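PDB 3CJX: protein of unknown function with a cupin-like fold from Ralstonia eutropha, which is of unknown function but has a cupin-like fold and belongs to the ChrR-like cupin family. Local coordinates for residues 28-33 / 54-59; 47-52 / 109-114. All coordinates share one frame; numbering follows the deposited sequence.

In the fold
Contact 2 pairs neighbouring antiparallel strands and is partly buried, whereas contact 1 is a smaller surface contact in which a loop leading toward strand 58-61 of the second sheet rests against the turn into strand 30-38 and its first residue. The two share one sheet: strand 30-38 of contact 1 lies beside strand 43-50 of contact 2, with Asp31 O and Ser49 N 2.7 Å apart and probably hydrogen-bonded. Their chemistry follows their place. Backbone bonds and a charged side-chain network join the strands of contact 2, with apolar packing on the other face of the sheet; contact 1, at the passage between sheets, has no hydrogen bond between its segments and relies on leucine methyl groups.

Contact 1: residues 28-33 / 54-59; sequences EGTDIF and LTLPLH
Leu54 reaches across to Glu28, Gly29 and Thr30 and carries the well-packed part of the contact, losing far more surface here than any other residue. Its CD1 methyl lies 3.4 Å from Gly29 O. The other branch, CD2, turns to the preceding carbonyl and stands 3.9 Å from Glu28 O, so the fork of one leucine spans two successive backbone groups. A chi1 of -63° swings CG toward residues 28-30, and chi2 (-173°) then spreads CD1 and CD2 over the two carbonyls. Gly29 suits its place twice over: its positive phi of 98° is readily reached without a side chain, and nothing projects from CA into the ground that CD2 occupies, 4.4 Å from Gly29 CA.

Farther in, Thr30 crosses the two leucines at a slant. A beta-branched residue suits this strand start. Its OG1 merely brushes the leucine methyls in van der Waals contact, 3.9 Å from Leu54 CD1 and 4.0 Å from Leu56 CD2, while its methyl CG2 packs on the Phe50 ring. Leu56 continues the apolar layer onto Phe100.

The outer side is looser. The carboxylate of Glu28 leads away from the 54-59 segment. Thr55, also exposed, is instead tied through OG1 to Asn101, and Leu54 N bonds to Thr102 OG1, so strand 97-101 and the residue just after it also hold the loop.

Strand 30-38 belongs to the mixed sheet and strand 58-61 to the antiparallel one. The arrangement is thus a connecting loop that passes from one sheet to the other and folds its leucines against the turn that leads into strand 30-38 and its first residue, as befits the two-sheet beta architecture of a cupin-like domain.

Contact 2: residues 47-52 / 109-114; sequences RASFAP and QTEVIF
Ser49 and Glu111 meet directly: the buried hydroxyl OG donates to Glu111 OE2 at 2.7 Å, approaching from above the carboxylate plane. The same OG accepts an almost straight bond (173°) from Gln109 NE2, 3.0 Å away and in the plane of the amide. A chi1 of -174° turns OG toward Glu111 and Gln109, and the short serine side chain fits between their longer ones.

The other carboxylate oxygen, Glu111 OE1, is bound by Arg47, whose NH1 forms a salt bridge at 3.1 Å, joined by a weak bond from NH2; the guanidinium and carboxylate planes stand 85° apart. Bends at chi2 and chi3 fold the arginine chain across to the neighbouring strand, where NH1 also reaches Val112 O at 3.2 Å; it and Ala48 N arrive from opposite faces of the carbonyl plane.

Beneath this network lies the antiparallel pairing that positions it. Ala48 with Val112 and Phe50 with Thr110 are hydrogen-bonded pairs, Phe50 N reaching Thr110 O at 2.8 Å. Their side chains share the opposite face: Val112 CG2 touches the edge of the Phe50 ring at CE2 (3.7 Å) and Ala48 CB (3.7 Å), the small alanine leaving room for branched and aromatic neighbours. Farther out, Thr110 OG1 bonds to Cys73 O, and Phe50 meets Phe100 of the second sheet.

A mainly polar face, and a largely apolar face turned toward the second sheet, mark this as a central strand pair of the cupin-like beta fold.

Contact 1: residues 28-33 / 54-59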
loop_
_atom_site.group_PDB
_atom_site.type_symbol
_atom_site.label_atom_id
_atom_site.label_comp_id
_atom_site.label_asym_id
_atom_site.label_seq_id
_atom_site.Cartn_x
_atom_site.Cartn_y
_atom_site.Cartn_z
ATOM N N GLU A 28 -8.593 9.564 -5.547
ATOM C CA GLU A 28 -8.413 9.331 -6.963
ATOM C C GLU A 28 -6.916 9.217 -7.295
ATOM O O GLU A 28 -6.096 9.974 -6.779
ATOM C CB GLU A 28 -9.044 10.501 -7.723
ATOM C CG GLU A 28 -9.558 10.172 -9.105
ATOM C CD GLU A 28 -10.636 9.079 -9.085
ATOM O OE1 GLU A 28 -11.290 8.884 -8.024
ATOM O OE2 GLU A 28 -10.837 8.425 -10.138
ATOM N N GLY A 29 -6.560 8.240 -8.119
ATOM C CA GLY A 29 -5.178 8.056 -8.537
ATOM C C GLY A 29 -4.389 7.004 -7.782
ATOM O O GLY A 29 -3.301 6.620 -8.215
ATOM N N THR A 30 -4.917 6.543 -6.654
ATOM C CA THR A 30 -4.285 5.474 -5.897
ATOM C C THR A 30 -5.140 4.205 -6.010
ATOM O O THR A 30 -6.164 4.070 -5.339
ATOM C CB THR A 30 -4.085 5.867 -4.431
ATOM O OG1 THR A 30 -3.306 7.062 -4.368
ATOM C CG2 THR A 30 -3.369 4.782 -3.687
ATOM N N ASP A 31 -4.723 3.295 -6.888
ATOM C CA ASP A 31 -5.399 2.017 -7.092
ATOM C C ASP A 31 -4.592 0.873 -6.450
ATOM O O ASP A 31 -3.392 0.758 -6.660
ATOM C CB ASP A 31 -5.567 1.793 -8.584
ATOM C CG ASP A 31 -6.379 2.888 -9.238
ATOM O OD1 ASP A 31 -7.197 3.507 -8.535
ATOM O OD2 ASP A 31 -6.224 3.124 -10.454
ATOM N N ILE A 32 -5.263 -0.000 -5.711
ATOM C CA ILE A 32 -4.598 -1.061 -4.953
ATOM C C ILE A 32 -5.098 -2.432 -5.309
ATOM O O ILE A 32 -6.270 -2.606 -5.695
ATOM C CB ILE A 32 -4.940 -0.974 -3.427
ATOM C CG1 ILE A 32 -4.708 0.399 -2.881
ATOM C CG2 ILE A 32 -4.066 -1.872 -2.593
ATOM C CD1 ILE A 32 -3.257 0.767 -2.921
ATOM N N PHE A 33 -4.200 -3.403 -5.158
ATOM C CA PHE A 33 -4.563 -4.802 -5.229
ATOM C C PHE A 33 -4.003 -5.417 -3.939
ATOM O O PHE A 33 -2.797 -5.557 -3.808
ATOM C CB PHE A 33 -4.012 -5.501 -6.473
ATOM C CG PHE A 33 -4.765 -6.754 -6.825
ATOM C CD1 PHE A 33 -4.884 -7.790 -5.901
ATOM C CD2 PHE A 33 -5.368 -6.889 -8.056
ATOM C CE1 PHE A 33 -5.580 -8.926 -6.192
ATOM C CE2 PHE A 33 -6.061 -8.028 -8.366
ATOM C CZ PHE A 33 -6.163 -9.059 -7.429
ATOM N N LEU A 54 0.558 12.899 -8.742
ATOM C CA LEU A 54 0.067 12.807 -7.372
ATOM C C LEU A 54 1.065 13.286 -6.347
ATOM O O LEU A 54 2.266 13.156 -6.517
ATOM C CB LEU A 54 -0.319 11.383 -6.996
ATOM C CG LEU A 54 -1.458 10.749 -7.789
ATOM C CD1 LEU A 54 -1.786 9.421 -7.131
ATOM C CD2 LEU A 54 -2.701 11.668 -7.875
ATOM N N THR A 55 0.522 13.874 -5.294
ATOM C CA THR A 55 1.270 14.305 -4.130
ATOM C C THR A 55 0.453 13.866 -2.929
ATOM O O THR A 55 -0.551 14.470 -2.600
ATOM C CB THR A 55 1.460 15.802 -4.105
ATOM O OG1 THR A 55 2.347 16.151 -5.158
ATOM C CG2 THR A 55 2.069 16.238 -2.790
ATOM N N LEU A 56 0.859 12.781 -2.305
ATOM C CA LEU A 56 0.134 12.263 -1.154
ATOM C C LEU A 56 0.490 13.050 0.094
ATOM O O LEU A 56 1.411 13.868 0.077
ATOM C CB LEU A 56 0.438 10.777 -0.966
ATOM C CG LEU A 56 0.031 9.894 -2.140
ATOM C CD1 LEU A 56 0.544 8.493 -1.882
ATOM C CD2 LEU A 56 -1.480 9.936 -2.365
ATOM N N PRO A 57 -0.259 12.829 1.188
ATOM C CA PRO A 57 0.083 13.548 2.394
ATOM C C PRO A 57 1.360 12.987 2.989
ATOM O O PRO A 57 1.835 11.951 2.544
ATOM C CB PRO A 57 -1.117 13.271 3.315
ATOM C CG PRO A 57 -2.146 12.636 2.468
ATOM C CD PRO A 57 -1.425 11.950 1.404
ATOM N N LEU A 58 1.927 13.681 3.968
ATOM C CA LEU A 58 3.116 13.179 4.657
ATOM C C LEU A 58 2.741 11.919 5.453
ATOM O O LEU A 58 1.763 11.916 6.181
ATOM C CB LEU A 58 3.716 14.219 5.610
ATOM C CG LEU A 58 4.587 15.371 5.111
ATOM C CD1 LEU A 58 4.861 16.313 6.253
ATOM C CD2 LEU A 58 5.889 14.875 4.591
ATOM N N HIS A 59 3.527 10.859 5.293
ATOM C CA HIS A 59 3.308 9.582 5.988
ATOM C C HIS A 59 4.391 9.328 7.014
ATOM O O HIS A 59 5.531 9.101 6.629
ATOM C CB HIS A 59 3.322 8.378 5.015
ATOM C CG HIS A 59 2.195 8.358 4.020
ATOM N ND1 HIS A 59 0.875 8.545 4.374
ATOM C CD2 HIS A 59 2.190 8.112 2.687
ATOM C CE1 HIS A 59 0.112 8.461 3.298
ATOM N NE2 HIS A 59 0.886 8.199 2.261
#

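Contact 2: residues 47-52 / 109-114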
loop_
_atom_site.group_PDB
_atom_site.type_symbol
_atom_site.label_atom_id
_atom_site.label_comp_id
_atom_site.label_asym_id
_atom_site.label_seq_id
_atom_site.Cartn_x
_atom_site.Cartn_y
_atom_site.Cartn_z
ATOM N N ARG A 47 0.078 -4.334 -3.831
ATOM C CA ARG A 47 0.488 -3.827 -5.128
ATOM C C ARG A 47 -0.282 -2.536 -5.266
ATOM O O ARG A 47 -1.499 -2.538 -5.037
ATOM C CB ARG A 47 0.065 -4.766 -6.249
ATOM C CG ARG A 47 1.051 -5.825 -6.580
ATOM C CD ARG A 47 2.095 -5.443 -7.620
ATOM N NE ARG A 47 1.574 -5.198 -8.964
ATOM C CZ ARG A 47 1.413 -4.008 -9.544
ATOM N NH1 ARG A 47 1.727 -2.878 -8.922
ATOM N NH2 ARG A 47 0.944 -3.944 -10.785
ATOM N N ALA A 48 0.408 -1.440 -5.596
ATOM C CA ALA A 48 -0.251 -0.145 -5.826
ATOM C C ALA A 48 -0.010 0.299 -7.271
ATOM O O ALA A 48 1.012 -0.033 -7.866
ATOM C CB ALA A 48 0.254 0.910 -4.852
ATOM N N SER A 49 -0.976 1.017 -7.837
ATOM C CA SER A 49 -0.882 1.558 -9.193
ATOM C C SER A 49 -1.217 3.046 -9.093
ATOM O O SER A 49 -2.356 3.424 -8.845
ATOM C CB SER A 49 -1.821 0.837 -10.154
ATOM O OG SER A 49 -1.610 1.279 -11.481
ATOM N N PHE A 50 -0.196 3.881 -9.266
ATOM C CA PHE A 50 -0.345 5.311 -9.112
ATOM C C PHE A 50 -0.434 6.096 -10.408
ATOM O O PHE A 50 0.341 5.877 -11.337
ATOM C CB PHE A 50 0.820 5.850 -8.325
ATOM C CG PHE A 50 0.926 5.298 -6.946
ATOM C CD1 PHE A 50 0.195 5.852 -5.914
ATOM C CD2 PHE A 50 1.801 4.277 -6.670
ATOM C CE1 PHE A 50 0.313 5.378 -4.641
ATOM C CE2 PHE A 50 1.925 3.783 -5.389
ATOM C CZ PHE A 50 1.178 4.336 -4.371
ATOM N N ALA A 51 -1.378 7.029 -10.432
ATOM C CA ALA A 51 -1.596 7.893 -11.560
ATOM C C ALA A 51 -0.541 8.988 -11.537
ATOM O O ALA A 51 0.021 9.280 -10.476
ATOM C CB ALA A 51 -2.989 8.507 -11.461
ATOM N N PRO A 52 -0.253 9.590 -12.701
ATOM C CA PRO A 52 0.691 10.699 -12.731
ATOM C C PRO A 52 0.190 11.932 -11.991
ATOM O O PRO A 52 -1.004 12.116 -11.834
ATOM C CB PRO A 52 0.778 11.044 -14.221
ATOM C CG PRO A 52 0.261 9.860 -14.950
ATOM C CD PRO A 52 -0.751 9.253 -14.048
ATOM N N GLN A 109 1.160 4.844 -15.568
ATOM C CA GLN A 109 1.022 4.459 -14.194
ATOM C C GLN A 109 2.364 4.097 -13.632
ATOM O O GLN A 109 3.237 3.618 -14.350
ATOM C CB GLN A 109 0.100 3.246 -14.066
ATOM C CG GLN A 109 -1.330 3.491 -14.503
ATOM C CD GLN A 109 -2.042 4.438 -13.603
ATOM O OE1 GLN A 109 -2.371 5.545 -13.994
ATOM N NE2 GLN A 109 -2.233 4.032 -12.354
ATOM N N THR A 110 2.511 4.329 -12.338
ATOM C CA THR A 110 3.689 3.961 -11.600
ATOM C C THR A 110 3.226 2.769 -10.787
ATOM O O THR A 110 2.277 2.876 -10.007
ATOM C CB THR A 110 4.168 5.122 -10.722
ATOM O OG1 THR A 110 4.651 6.183 -11.567
ATOM C CG2 THR A 110 5.274 4.683 -9.792
ATOM N N GLU A 111 3.879 1.630 -10.992
ATOM C CA GLU A 111 3.507 0.373 -10.348
ATOM C C GLU A 111 4.496 -0.059 -9.267
ATOM O O GLU A 111 5.696 -0.239 -9.551
ATOM C CB GLU A 111 3.447 -0.735 -11.415
ATOM C CG GLU A 111 2.462 -0.501 -12.565
ATOM C CD GLU A 111 1.006 -0.508 -12.127
ATOM O OE1 GLU A 111 0.724 -0.785 -10.953
ATOM O OE2 GLU A 111 0.124 -0.247 -12.965
ATOM N N VAL A 112 4.016 -0.268 -8.040
ATOM C CA VAL A 112 4.925 -0.703 -6.966
ATOM C C VAL A 112 4.398 -1.903 -6.196
ATOM O O VAL A 112 3.210 -2.208 -6.224
ATOM C CB VAL A 112 5.198 0.417 -5.958
ATOM C CG1 VAL A 112 5.702 1.673 -6.665
ATOM C CG2 VAL A 112 3.948 0.721 -5.190
ATOM N N ILE A 113 5.298 -2.616 -5.550
ATOM C CA ILE A 113 4.887 -3.670 -4.632
ATOM C C ILE A 113 5.573 -3.302 -3.336
ATOM O O ILE A 113 6.758 -2.994 -3.323
ATOM C CB ILE A 113 5.271 -5.108 -5.081
ATOM C CG1 ILE A 113 4.710 -6.124 -4.085
ATOM C CG2 ILE A 113 6.795 -5.289 -5.206
ATOM C CD1 ILE A 113 4.970 -7.554 -4.473
ATOM N N PHE A 114 4.837 -3.273 -2.246
ATOM C CA PHE A 114 5.482 -2.943 -0.996
ATOM C C PHE A 114 5.006 -3.754 0.155
ATOM O O PHE A 114 3.917 -4.315 0.137
ATOM C CB PHE A 114 5.325 -1.465 -0.653
ATOM C CG PHE A 114 3.917 -1.047 -0.401
ATOM C CD1 PHE A 114 3.370 -1.132 0.877
ATOM C CD2 PHE A 114 3.146 -0.550 -1.431
ATOM C CE1 PHE A 114 2.062 -0.754 1.114
ATOM C CE2 PHE A 114 1.846 -0.150 -1.210
ATOM C CZ PHE A 114 1.297 -0.255 0.072
HETATM O O HOH W 1 -4.428 5.305 -10.316
HETATM O O HOH W 2 2.545 7.430 -12.375
#